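Local atomic coordinates of O-methyltransferase (Saccharopolyspora spinosa, PDB entry 4CE0), a protein that probably transfers a methyl group from S-adenosyl-L-methionine to the rhamnosyl 4'-hydroxyl of spinosyn in a magnesium-dependent step of antibiotic biosynthesis. Residues L7-L12 / M93-Q98; G74-F79 / K202-G207; W108-F113 / G165-T170; I232-H237 / A244-S249. One frame throughout, in Å; residues are numbered along the deposited sequence.

Contact 1 (L7-L12 / M93-Q98); sequences LYLDLL and MRAVLQ
Ala95 takes most of the contact between these helices: its methyl group and carbonyl meet Tyr8 and Leu9 of the N-terminal helix. Tyr8 extends from its backbone with CG anti to N (chi1 175°), and this swings the phenol out toward helix 88-100. The end of the ring then lies beside Ala95, with Tyr8 OH 3.6 Å from Ala95 CB. Ala95 O approaches the edge of the same ring near its plane, 3.7 Å from Tyr8 CE2, so the ring rim borders both the methyl and the carbonyl.

Leu9 places CG beside its backbone N instead (chi1 -62°), and CD2 reaches the same turn of helix. Leu9 CD2 is 3.9 Å from Ala95 O and 4.2 Å from Val96 CG2. Since CB of Val96 points away, one of its methyls merely brushes Leu9. No hydrogen bond joins the segments; the contact is van der Waals and largely buried.

Leu9 also reaches Gln64 and Glu68 of helix 56-73, while Tyr8 packs against Leu7 of the second subunit. The short axes come within 10.3 Å and run at 168° to each other. This is a nearly antiparallel helix pair in which the N-terminal helix 6-16, placed at the subunit interface, covers helix 88-100 of the Rossmann-like methyltransferase fold.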
# COMPACT_ATOMS: atom_id res chain seq x y z
N LEU A 7 -8.08 6.45 3.27
CA LEU A 7 -7.80 5.25 2.44
C LEU A 7 -6.30 4.98 2.33
O LEU A 7 -5.83 3.84 2.51
CB LEU A 7 -8.39 5.42 1.04
CG LEU A 7 -9.91 5.29 0.94
CD1 LEU A 7 -10.38 5.61 -0.46
CD2 LEU A 7 -10.31 3.89 1.34
N TYR A 8 -5.56 6.04 2.04
CA TYR A 8 -4.10 6.00 2.02
C TYR A 8 -3.54 5.39 3.29
O TYR A 8 -2.81 4.40 3.25
CB TYR A 8 -3.58 7.41 1.84
CG TYR A 8 -2.08 7.57 1.93
CD1 TYR A 8 -1.22 6.83 1.12
CD2 TYR A 8 -1.52 8.49 2.82
CE1 TYR A 8 0.17 7.00 1.18
CE2 TYR A 8 -0.12 8.68 2.88
CZ TYR A 8 0.71 7.93 2.07
OH TYR A 8 2.07 8.12 2.16
N LEU A 9 -3.90 5.98 4.43
CA LEU A 9 -3.33 5.53 5.70
C LEU A 9 -3.76 4.10 6.09
O LEU A 9 -2.96 3.32 6.63
CB LEU A 9 -3.68 6.50 6.81
CG LEU A 9 -3.12 7.90 6.61
CD1 LEU A 9 -3.56 8.83 7.74
CD2 LEU A 9 -1.63 7.86 6.57
N ASP A 10 -4.99 3.74 5.78
CA ASP A 10 -5.46 2.39 6.03
C ASP A 10 -4.67 1.40 5.19
O ASP A 10 -4.19 0.38 5.71
CB ASP A 10 -6.94 2.27 5.70
CG ASP A 10 -7.50 0.89 6.04
OD1 ASP A 10 -7.51 0.53 7.24
OD2 ASP A 10 -7.93 0.18 5.11
N LEU A 11 -4.51 1.69 3.90
CA LEU A 11 -3.67 0.82 3.08
C LEU A 11 -2.22 0.73 3.60
O LEU A 11 -1.62 -0.36 3.65
CB LEU A 11 -3.71 1.22 1.61
CG LEU A 11 -2.77 0.45 0.67
CD1 LEU A 11 -3.06 -1.02 0.62
CD2 LEU A 11 -2.86 1.12 -0.75
N LEU A 12 -1.66 1.87 3.98
CA LEU A 12 -0.28 1.92 4.46
C LEU A 12 -0.03 0.97 5.64
O LEU A 12 0.98 0.25 5.65
CB LEU A 12 0.13 3.34 4.82
CG LEU A 12 1.62 3.60 5.09
CD1 LEU A 12 2.52 3.06 3.97
CD2 LEU A 12 1.88 5.06 5.28
N MET A 93 4.62 7.61 10.62
CA MET A 93 4.46 8.97 11.13
C MET A 93 4.68 9.99 10.01
O MET A 93 3.96 10.98 9.90
CB MET A 93 5.42 9.25 12.29
CG MET A 93 5.21 8.37 13.46
SD MET A 93 6.12 8.91 14.91
CE MET A 93 7.70 8.28 14.50
N ARG A 94 5.66 9.74 9.18
CA ARG A 94 5.93 10.66 8.06
C ARG A 94 4.74 10.65 7.11
O ARG A 94 4.37 11.68 6.52
CB ARG A 94 7.20 10.28 7.34
CG ARG A 94 7.48 11.07 6.01
CD ARG A 94 7.75 12.54 6.20
NE ARG A 94 7.74 13.31 4.94
CZ ARG A 94 6.68 13.97 4.47
NH1 ARG A 94 5.51 13.95 5.10
NH2 ARG A 94 6.78 14.65 3.35
N ALA A 95 4.11 9.49 6.98
CA ALA A 95 2.98 9.38 6.04
C ALA A 95 1.74 10.10 6.60
O ALA A 95 0.97 10.69 5.84
CB ALA A 95 2.67 7.94 5.74
N VAL A 96 1.56 10.10 7.91
CA VAL A 96 0.44 10.84 8.47
C VAL A 96 0.58 12.35 8.17
O VAL A 96 -0.37 12.99 7.69
CB VAL A 96 0.26 10.59 9.95
CG1 VAL A 96 -0.97 11.34 10.43
CG2 VAL A 96 0.11 9.09 10.24
N LEU A 97 1.76 12.91 8.44
CA LEU A 97 2.07 14.29 8.05
C LEU A 97 1.77 14.56 6.58
O LEU A 97 1.19 15.59 6.23
CB LEU A 97 3.55 14.63 8.30
CG LEU A 97 4.05 14.54 9.74
CD1 LEU A 97 5.52 14.94 9.80
CD2 LEU A 97 3.20 15.41 10.65
N GLN A 98 2.21 13.66 5.71
CA GLN A 98 1.87 13.74 4.30
C GLN A 98 0.36 13.73 4.10
O GLN A 98 -0.15 14.48 3.28
CB GLN A 98 2.49 12.56 3.53
CG GLN A 98 2.29 12.60 2.03
CD GLN A 98 2.99 13.78 1.40
OE1 GLN A 98 2.45 14.44 0.50
NE2 GLN A 98 4.20 14.06 1.86

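Contact 2 (G74-F79 / K202-G207); sequences GVPGDF and KLSPGG
Val75 and Ser204 carry most of this junction, Val75 through its two methyls and Ser204 through its hydroxyl. The polar part is one hydrogen bond: Ser204 OG donates to Pro76 O at 2.7 Å. OG stands beside its own backbone N (chi1 -53°), and this brings it up to the opposing loop. It does not arrive on a lone pair of the carbonyl; it sits above the carbonyl plane, 37° out of it, with a C=O...donor angle of 140°. The same OG has a weak second bond to Leu179 O of strand 179-184, which lies between strands 78-82 and 207-211. On the side of the 74-77 loop, Arg105 NH2 hydrogen-bonds Val75 O.

The serine opens a type II beta turn that runs to Gly207, closed by Gly207 N to Ser204 O at 3.0 Å. It turns the chain from the short strand 203-204 into strand 207-211, one of the parallel strands of the Rossmann-like sheet, while the loop 74-77 leads from helix 56-73 into strand 78-82. Gly206 occupies the positive-phi position of the turn, where a residue without a side chain is at ease.

The van der Waals part centres on Val75, which spreads its branches over the backbone of that turn. Val75 CG2 lies 3.4 Å from Gly206 O, and Val75 CG1 is 3.7 Å from Pro205 O and 3.9 Å from Ser204 CB. Behind the valine, Val70 of helix 56-73 and Ala180 of strand 179-184 pack on its side chain.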
# COMPACT_ATOMS: atom_id res chain seq x y z
N GLY A 74 -3.10 21.15 17.92
CA GLY A 74 -2.06 22.17 17.82
C GLY A 74 -0.85 21.95 18.72
O GLY A 74 -0.09 22.89 18.98
N VAL A 75 -0.62 20.72 19.16
CA VAL A 75 0.57 20.45 19.98
C VAL A 75 1.82 20.69 19.14
O VAL A 75 1.99 20.07 18.10
CB VAL A 75 0.60 19.00 20.48
CG1 VAL A 75 1.78 18.77 21.42
CG2 VAL A 75 -0.72 18.67 21.16
N PRO A 76 2.69 21.61 19.57
CA PRO A 76 3.86 21.80 18.71
C PRO A 76 4.94 20.73 18.90
O PRO A 76 5.08 20.10 19.96
CB PRO A 76 4.37 23.19 19.13
CG PRO A 76 3.93 23.36 20.51
CD PRO A 76 2.66 22.56 20.70
N GLY A 77 5.70 20.51 17.83
CA GLY A 77 6.92 19.74 17.94
C GLY A 77 7.06 18.66 16.90
O GLY A 77 6.16 18.44 16.11
N ASP A 78 8.23 18.04 16.90
CA ASP A 78 8.57 17.01 15.95
C ASP A 78 8.13 15.68 16.51
O ASP A 78 7.54 15.60 17.63
CB ASP A 78 10.09 16.98 15.72
CG ASP A 78 10.58 18.19 14.98
OD1 ASP A 78 9.79 18.82 14.24
OD2 ASP A 78 11.78 18.52 15.15
N PHE A 79 8.41 14.63 15.76
CA PHE A 79 8.07 13.29 16.20
C PHE A 79 9.38 12.58 16.27
O PHE A 79 10.26 12.85 15.48
CB PHE A 79 7.17 12.56 15.19
CG PHE A 79 5.86 13.25 14.93
CD1 PHE A 79 5.32 14.15 15.81
CD2 PHE A 79 5.14 12.93 13.79
CE1 PHE A 79 4.07 14.76 15.56
CE2 PHE A 79 3.91 13.53 13.53
CZ PHE A 79 3.38 14.46 14.42
N LYS A 202 11.85 17.40 26.38
CA LYS A 202 11.56 18.16 25.15
C LYS A 202 10.12 17.98 24.68
O LYS A 202 9.68 18.64 23.72
CB LYS A 202 12.51 17.74 24.01
CG LYS A 202 13.94 18.18 24.23
CD LYS A 202 14.94 17.38 23.41
CE LYS A 202 16.36 17.91 23.66
NZ LYS A 202 17.40 16.95 23.18
N LEU A 203 9.41 17.05 25.30
CA LEU A 203 8.03 16.77 24.95
C LEU A 203 7.12 17.88 25.41
O LEU A 203 7.01 18.16 26.62
CB LEU A 203 7.56 15.47 25.59
CG LEU A 203 6.16 14.99 25.21
CD1 LEU A 203 6.02 14.62 23.71
CD2 LEU A 203 5.76 13.79 26.06
N SER A 204 6.43 18.47 24.45
CA SER A 204 5.46 19.53 24.73
C SER A 204 4.32 19.04 25.62
O SER A 204 4.02 17.83 25.66
CB SER A 204 4.86 20.08 23.42
OG SER A 204 5.88 20.49 22.51
N PRO A 205 3.69 19.98 26.36
CA PRO A 205 2.44 19.61 27.03
C PRO A 205 1.37 19.25 26.01
O PRO A 205 1.25 19.87 24.94
CB PRO A 205 2.07 20.88 27.82
CG PRO A 205 2.83 21.98 27.19
CD PRO A 205 4.10 21.36 26.68
N GLY A 206 0.61 18.23 26.34
CA GLY A 206 -0.37 17.67 25.43
C GLY A 206 0.25 16.70 24.43
O GLY A 206 -0.45 16.22 23.54
N GLY A 207 1.56 16.47 24.55
CA GLY A 207 2.29 15.54 23.68
C GLY A 207 2.18 14.13 24.23
O GLY A 207 1.75 13.95 25.38

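Contact 3 (W108-F113 / G165-T170); sequences WVVDSF and GWFRDT. With SAH (S-adenosyl-L-homocysteine), chain B.
Two carbonyl oxygens, Asp111 O and Gly165 O, stand only 3.0 Å apart although both are acceptors. The close approach accompanies a hydrogen bond between the two segments, Gly165 N to Asp111 O at 2.9 Å (156° at the hydrogen). Gly165 has backbone angles suited to glycine.

S-adenosyl-L-homocysteine fills the cleft that this junction builds. Asp111 has CG anti to N (chi1 -160°), and its carboxylate meets the ribose with both oxygens: SAH O2' donates to OD1 at 2.8 Å and SAH O3' to OD2 at 2.7 Å. OD1 also accepts from Phe113 N through its anti lone pair, an Asx turn that fixes the carboxylate's rotation. Such an acidic residue at the end of the second strand is a hallmark of class I methyltransferases.

The adenine is read by backbone N-H groups from both segments: Ser112 N to SAH N3, and Phe167 N to SAH N1 at 3.0 Å. The Phe167 ring lays one face on the adenine, with SAH N1 3.3 Å above its plane over the centre, while Val110 O borders the ring edge. Ser112 CB makes a CH-pi contact over a face of Trp166, 3.8 Å from the centroid of its six-membered ring. The hydroxyl of Ser112 is bonded to Gly115 O.

Strand 107-111 lies between strands 78-82 and 160-164 of the central sheet; the cofactor cleft opens at its C-terminal end, where Gly165 follows strand 160-164 and leads into helix 167-170.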
# COMPACT_ATOMS: atom_id res chain seq x y z
N TRP A 108 12.13 12.28 13.47
CA TRP A 108 13.47 11.86 13.83
C TRP A 108 13.56 10.36 13.96
O TRP A 108 12.82 9.72 14.72
CB TRP A 108 13.92 12.51 15.15
CG TRP A 108 14.03 13.99 15.03
CD1 TRP A 108 13.04 14.93 15.18
CD2 TRP A 108 15.22 14.70 14.71
NE1 TRP A 108 13.56 16.20 14.97
CE2 TRP A 108 14.90 16.07 14.67
CE3 TRP A 108 16.54 14.30 14.43
CZ2 TRP A 108 15.86 17.05 14.40
CZ3 TRP A 108 17.48 15.27 14.15
CH2 TRP A 108 17.13 16.63 14.13
N VAL A 109 14.48 9.80 13.20
CA VAL A 109 14.61 8.37 13.10
C VAL A 109 15.87 8.04 13.84
O VAL A 109 16.98 8.22 13.30
CB VAL A 109 14.70 7.93 11.64
CG1 VAL A 109 14.88 6.40 11.52
CG2 VAL A 109 13.48 8.41 10.89
N VAL A 110 15.70 7.57 15.08
CA VAL A 110 16.81 7.49 16.02
C VAL A 110 17.13 6.05 16.37
O VAL A 110 16.33 5.34 17.01
CB VAL A 110 16.52 8.23 17.35
CG1 VAL A 110 17.80 8.40 18.12
CG2 VAL A 110 15.81 9.57 17.14
N ASP A 111 18.33 5.63 16.02
CA ASP A 111 18.71 4.24 16.18
C ASP A 111 20.22 4.09 16.14
O ASP A 111 20.93 5.01 15.72
CB ASP A 111 18.08 3.42 15.06
CG ASP A 111 17.99 1.94 15.40
OD1 ASP A 111 19.02 1.24 15.30
OD2 ASP A 111 16.88 1.49 15.75
N SER A 112 20.72 2.93 16.56
CA SER A 112 22.13 2.60 16.31
C SER A 112 22.35 2.25 14.83
O SER A 112 23.41 2.49 14.29
CB SER A 112 22.55 1.41 17.14
OG SER A 112 21.81 0.29 16.72
N PHE A 113 21.33 1.67 14.20
CA PHE A 113 21.43 1.12 12.84
C PHE A 113 22.44 -0.04 12.80
O PHE A 113 23.00 -0.34 11.75
CB PHE A 113 21.73 2.19 11.78
CG PHE A 113 20.65 3.27 11.69
CD1 PHE A 113 19.44 3.02 11.04
CD2 PHE A 113 20.84 4.52 12.29
CE1 PHE A 113 18.45 3.99 11.00
CE2 PHE A 113 19.85 5.49 12.24
CZ PHE A 113 18.65 5.23 11.58
N GLY A 165 23.53 6.26 16.12
CA GLY A 165 24.47 6.09 17.22
C GLY A 165 23.78 5.37 18.34
O GLY A 165 22.57 5.12 18.28
N TRP A 166 24.55 4.99 19.35
CA TRP A 166 23.97 4.47 20.58
C TRP A 166 23.31 5.64 21.29
O TRP A 166 23.87 6.72 21.34
CB TRP A 166 25.05 3.80 21.43
CG TRP A 166 25.76 2.76 20.64
CD1 TRP A 166 27.01 2.84 20.08
CD2 TRP A 166 25.23 1.49 20.26
NE1 TRP A 166 27.29 1.69 19.39
CE2 TRP A 166 26.22 0.84 19.49
CE3 TRP A 166 24.02 0.83 20.49
CZ2 TRP A 166 26.03 -0.44 18.96
CZ3 TRP A 166 23.84 -0.44 19.97
CH2 TRP A 166 24.83 -1.05 19.21
N PHE A 167 22.11 5.42 21.82
CA PHE A 167 21.37 6.48 22.53
C PHE A 167 22.22 7.23 23.59
O PHE A 167 22.16 8.46 23.73
CB PHE A 167 20.15 5.88 23.21
CG PHE A 167 19.15 5.28 22.26
CD1 PHE A 167 19.13 5.63 20.92
CD2 PHE A 167 18.26 4.32 22.72
CE1 PHE A 167 18.20 5.06 20.04
CE2 PHE A 167 17.33 3.74 21.86
CZ PHE A 167 17.29 4.11 20.51
N ARG A 168 23.02 6.48 24.32
CA ARG A 168 23.85 7.10 25.37
C ARG A 168 24.86 8.12 24.79
O ARG A 168 25.23 9.09 25.45
CB ARG A 168 24.54 6.04 26.22
CG ARG A 168 25.55 5.14 25.53
CD ARG A 168 26.22 4.22 26.56
NE ARG A 168 27.66 4.04 26.36
CZ ARG A 168 28.44 3.29 27.14
NH1 ARG A 168 27.91 2.64 28.18
NH2 ARG A 168 29.75 3.19 26.89
N ASP A 169 25.26 7.92 23.54
CA ASP A 169 26.14 8.85 22.86
C ASP A 169 25.33 9.99 22.24
O ASP A 169 25.71 11.16 22.37
CB ASP A 169 26.94 8.14 21.78
CG ASP A 169 27.91 7.11 22.34
OD1 ASP A 169 28.38 7.32 23.47
OD2 ASP A 169 28.21 6.09 21.66
N THR A 170 24.22 9.65 21.58
CA THR A 170 23.53 10.58 20.69
C THR A 170 22.48 11.49 21.32
O THR A 170 22.27 12.60 20.83
CB THR A 170 22.85 9.85 19.50
OG1 THR A 170 21.93 8.86 20.00
CG2 THR A 170 23.88 9.20 18.63
N SAH B . 9.58 -2.46 14.07
CA SAH B . 9.99 -1.89 15.36
CB SAH B . 11.47 -1.86 15.65
CG SAH B . 12.14 -1.56 16.98
SD SAH B . 13.31 -2.94 17.21
C SAH B . 9.50 -0.52 15.14
O SAH B . 9.95 0.32 15.90
OXT SAH B . 8.62 -0.53 14.08
C5' SAH B . 14.52 -2.22 18.38
C4' SAH B . 15.46 -1.18 17.76
O4' SAH B . 16.08 -0.41 18.77
C3' SAH B . 16.60 -1.76 16.93
O3' SAH B . 16.52 -1.20 15.64
C2' SAH B . 17.91 -1.39 17.65
O2' SAH B . 19.08 -1.13 16.84
C1' SAH B . 17.46 -0.18 18.47
N9 SAH B . 18.17 0.07 19.74
C8 SAH B . 17.92 -0.57 20.94
N7 SAH B . 18.72 -0.03 21.87
C5 SAH B . 19.44 0.96 21.31
C6 SAH B . 20.41 1.84 21.80
N6 SAH B . 20.79 1.81 23.08
N1 SAH B . 21.00 2.75 20.96
C2 SAH B . 20.64 2.83 19.63
N3 SAH B . 19.71 1.94 19.15
C4 SAH B . 19.09 1.05 19.98

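Contact 4 (I232-H237 / A244-S249); sequences ITEPIH and AYWRRS
His237 and Tyr245 form an antiparallel hydrogen-bonded pair: His237 N donates to Tyr245 O at 2.8 Å, nearly straight, and Tyr245 N returns a bond to His237 O at 2.9 Å. Their side chains lie on the same face of the sheet. Tyr245 holds CG between its backbone N and carbonyl carbon (chi1 72°), which lays its ring beneath the histidine. His237 CB rests over that ring's face, 3.9 Å from the centroid, and the imidazole edge turns toward the same face in an offset edge-to-face pair with planes at 61°.

On the opposite face of the sheet from Tyr245, the Trp246 indole meets Ile232 and Glu234, Glu234 CB coming 3.5 Å from Trp246 CD1. Ile236 CG2 meets Ala244 CB at 3.7 Å.

At Pro235 and Arg247 the segments stand further apart, and a water spans the gap, donating to Pro235 O at 3.0 Å and accepting from Arg247 N at 2.9 Å. Further on, the Glu234 chain bends at chi2, and OE2 accepts from Ser249 N at 3.1 Å through its anti lone pair.

A second layer holds these groups. Arg227 of helix 219-230 makes a cation-pi contact with Trp246 and bonds Glu234 O, and Arg247 forms a salt bridge with Asp73. Strand 244-247 runs antiparallel between strands 207-211 and 237-238, the latter being the outermost strand of the sheet on this side, and helix 219-230 covers the Trp246 face.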
# COMPACT_ATOMS: atom_id res chain seq x y z
N ILE A 232 5.97 12.09 37.76
CA ILE A 232 5.00 12.05 36.67
C ILE A 232 3.84 11.13 37.03
O ILE A 232 4.05 9.95 37.35
CB ILE A 232 5.67 11.56 35.38
CG1 ILE A 232 6.92 12.41 35.12
CG2 ILE A 232 4.69 11.59 34.23
CD1 ILE A 232 7.48 12.32 33.72
N THR A 233 2.63 11.66 36.98
CA THR A 233 1.44 10.94 37.44
C THR A 233 0.38 10.80 36.35
O THR A 233 -0.70 10.29 36.60
CB THR A 233 0.79 11.67 38.64
OG1 THR A 233 0.09 12.81 38.16
CG2 THR A 233 1.84 12.10 39.65
N GLU A 234 0.65 11.30 35.14
CA GLU A 234 -0.33 11.20 34.06
C GLU A 234 -0.62 9.70 33.83
O GLU A 234 0.30 8.89 33.86
CB GLU A 234 0.18 11.91 32.80
CG GLU A 234 0.26 13.47 32.98
CD GLU A 234 1.68 14.02 33.31
OE1 GLU A 234 2.31 13.52 34.26
OE2 GLU A 234 2.16 14.96 32.62
N PRO A 235 -1.90 9.30 33.70
CA PRO A 235 -2.10 7.86 33.79
C PRO A 235 -1.68 7.12 32.54
O PRO A 235 -1.87 7.61 31.44
CB PRO A 235 -3.61 7.72 33.98
CG PRO A 235 -4.08 9.09 34.36
CD PRO A 235 -3.18 10.01 33.63
N ILE A 236 -1.19 5.90 32.73
CA ILE A 236 -0.80 5.05 31.63
C ILE A 236 -2.04 4.33 31.09
O ILE A 236 -2.80 3.72 31.85
CB ILE A 236 0.28 4.05 32.12
CG1 ILE A 236 1.59 4.80 32.41
CG2 ILE A 236 0.49 2.97 31.11
CD1 ILE A 236 2.54 4.08 33.34
N HIS A 237 -2.24 4.46 29.78
CA HIS A 237 -3.32 3.80 29.04
C HIS A 237 -2.71 2.62 28.31
O HIS A 237 -1.66 2.74 27.66
CB HIS A 237 -3.91 4.75 27.99
CG HIS A 237 -4.75 5.84 28.58
ND1 HIS A 237 -4.58 6.31 29.86
CD2 HIS A 237 -5.75 6.57 28.04
CE1 HIS A 237 -5.45 7.27 30.10
NE2 HIS A 237 -6.17 7.45 29.01
N ALA A 244 1.92 0.62 25.74
CA ALA A 244 1.15 1.50 26.58
C ALA A 244 1.57 2.91 26.26
O ALA A 244 2.62 3.12 25.67
CB ALA A 244 1.42 1.18 28.05
N TYR A 245 0.78 3.89 26.68
CA TYR A 245 1.17 5.26 26.44
C TYR A 245 0.55 6.18 27.46
O TYR A 245 -0.38 5.80 28.22
CB TYR A 245 0.73 5.67 25.03
CG TYR A 245 -0.75 5.86 24.88
CD1 TYR A 245 -1.61 4.77 24.65
CD2 TYR A 245 -1.32 7.12 24.98
CE1 TYR A 245 -2.98 4.94 24.50
CE2 TYR A 245 -2.70 7.31 24.84
CZ TYR A 245 -3.53 6.22 24.60
OH TYR A 245 -4.88 6.42 24.45
N TRP A 246 1.07 7.39 27.50
CA TRP A 246 0.39 8.43 28.24
C TRP A 246 0.55 9.74 27.54
O TRP A 246 1.41 9.91 26.66
CB TRP A 246 0.85 8.49 29.70
CG TRP A 246 2.11 9.27 30.03
CD1 TRP A 246 2.20 10.61 30.27
CD2 TRP A 246 3.43 8.73 30.21
NE1 TRP A 246 3.51 10.94 30.57
CE2 TRP A 246 4.28 9.80 30.54
CE3 TRP A 246 3.97 7.44 30.10
CZ2 TRP A 246 5.64 9.63 30.78
CZ3 TRP A 246 5.32 7.28 30.35
CH2 TRP A 246 6.14 8.36 30.69
N ARG A 247 -0.32 10.67 27.93
CA ARG A 247 -0.30 12.03 27.39
C ARG A 247 0.17 13.03 28.44
O ARG A 247 -0.36 13.08 29.54
CB ARG A 247 -1.70 12.40 26.89
CG ARG A 247 -1.70 13.66 26.01
CD ARG A 247 -3.07 14.01 25.45
NE ARG A 247 -2.94 15.00 24.38
CZ ARG A 247 -3.89 15.33 23.51
NH1 ARG A 247 -5.06 14.72 23.52
NH2 ARG A 247 -3.65 16.24 22.58
N ARG A 248 1.15 13.84 28.11
CA ARG A 248 1.57 14.90 29.02
C ARG A 248 0.49 15.97 29.23
O ARG A 248 -0.25 16.34 28.31
CB ARG A 248 2.88 15.51 28.53
CG ARG A 248 3.57 16.38 29.54
CD ARG A 248 4.95 16.71 29.08
NE ARG A 248 5.69 17.33 30.15
CZ ARG A 248 6.99 17.54 30.13
NH1 ARG A 248 7.69 17.18 29.07
NH2 ARG A 248 7.58 18.11 31.17
N SER A 249 0.40 16.45 30.48
CA SER A 249 -0.60 17.44 30.92
C SER A 249 -0.75 18.71 30.06
O SER A 249 0.24 19.24 29.53
CB SER A 249 -0.26 17.89 32.35
OG SER A 249 0.97 18.61 32.37
O HOH W 1 -2.43 10.03 29.83

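In the fold
Contacts 2, 3 and 4 reach one seven-stranded sheet, whose 3-2-1-4-5-7-6 order is that of class I methyltransferases; contact 1 packs two helices beside it. Along the chain, contact 3 is nested in the loop closed by contact 2, contact 1 crosses contact 2, and contact 4 comes last. Contacts 1 and 2 meet where Met93 and Leu97 pack on Phe79, and contacts 2 and 3 meet on neighbouring strands 78-82 and 107-111. Contact 4, its centre 14 Å from that of contact 2, joins it through Arg248. Contact 3 alone holds S-adenosyl-L-homocysteine, its centre about 25 Å from that of contact 1, the helix pair touching the second subunit, so the adenine end lies far from that interface.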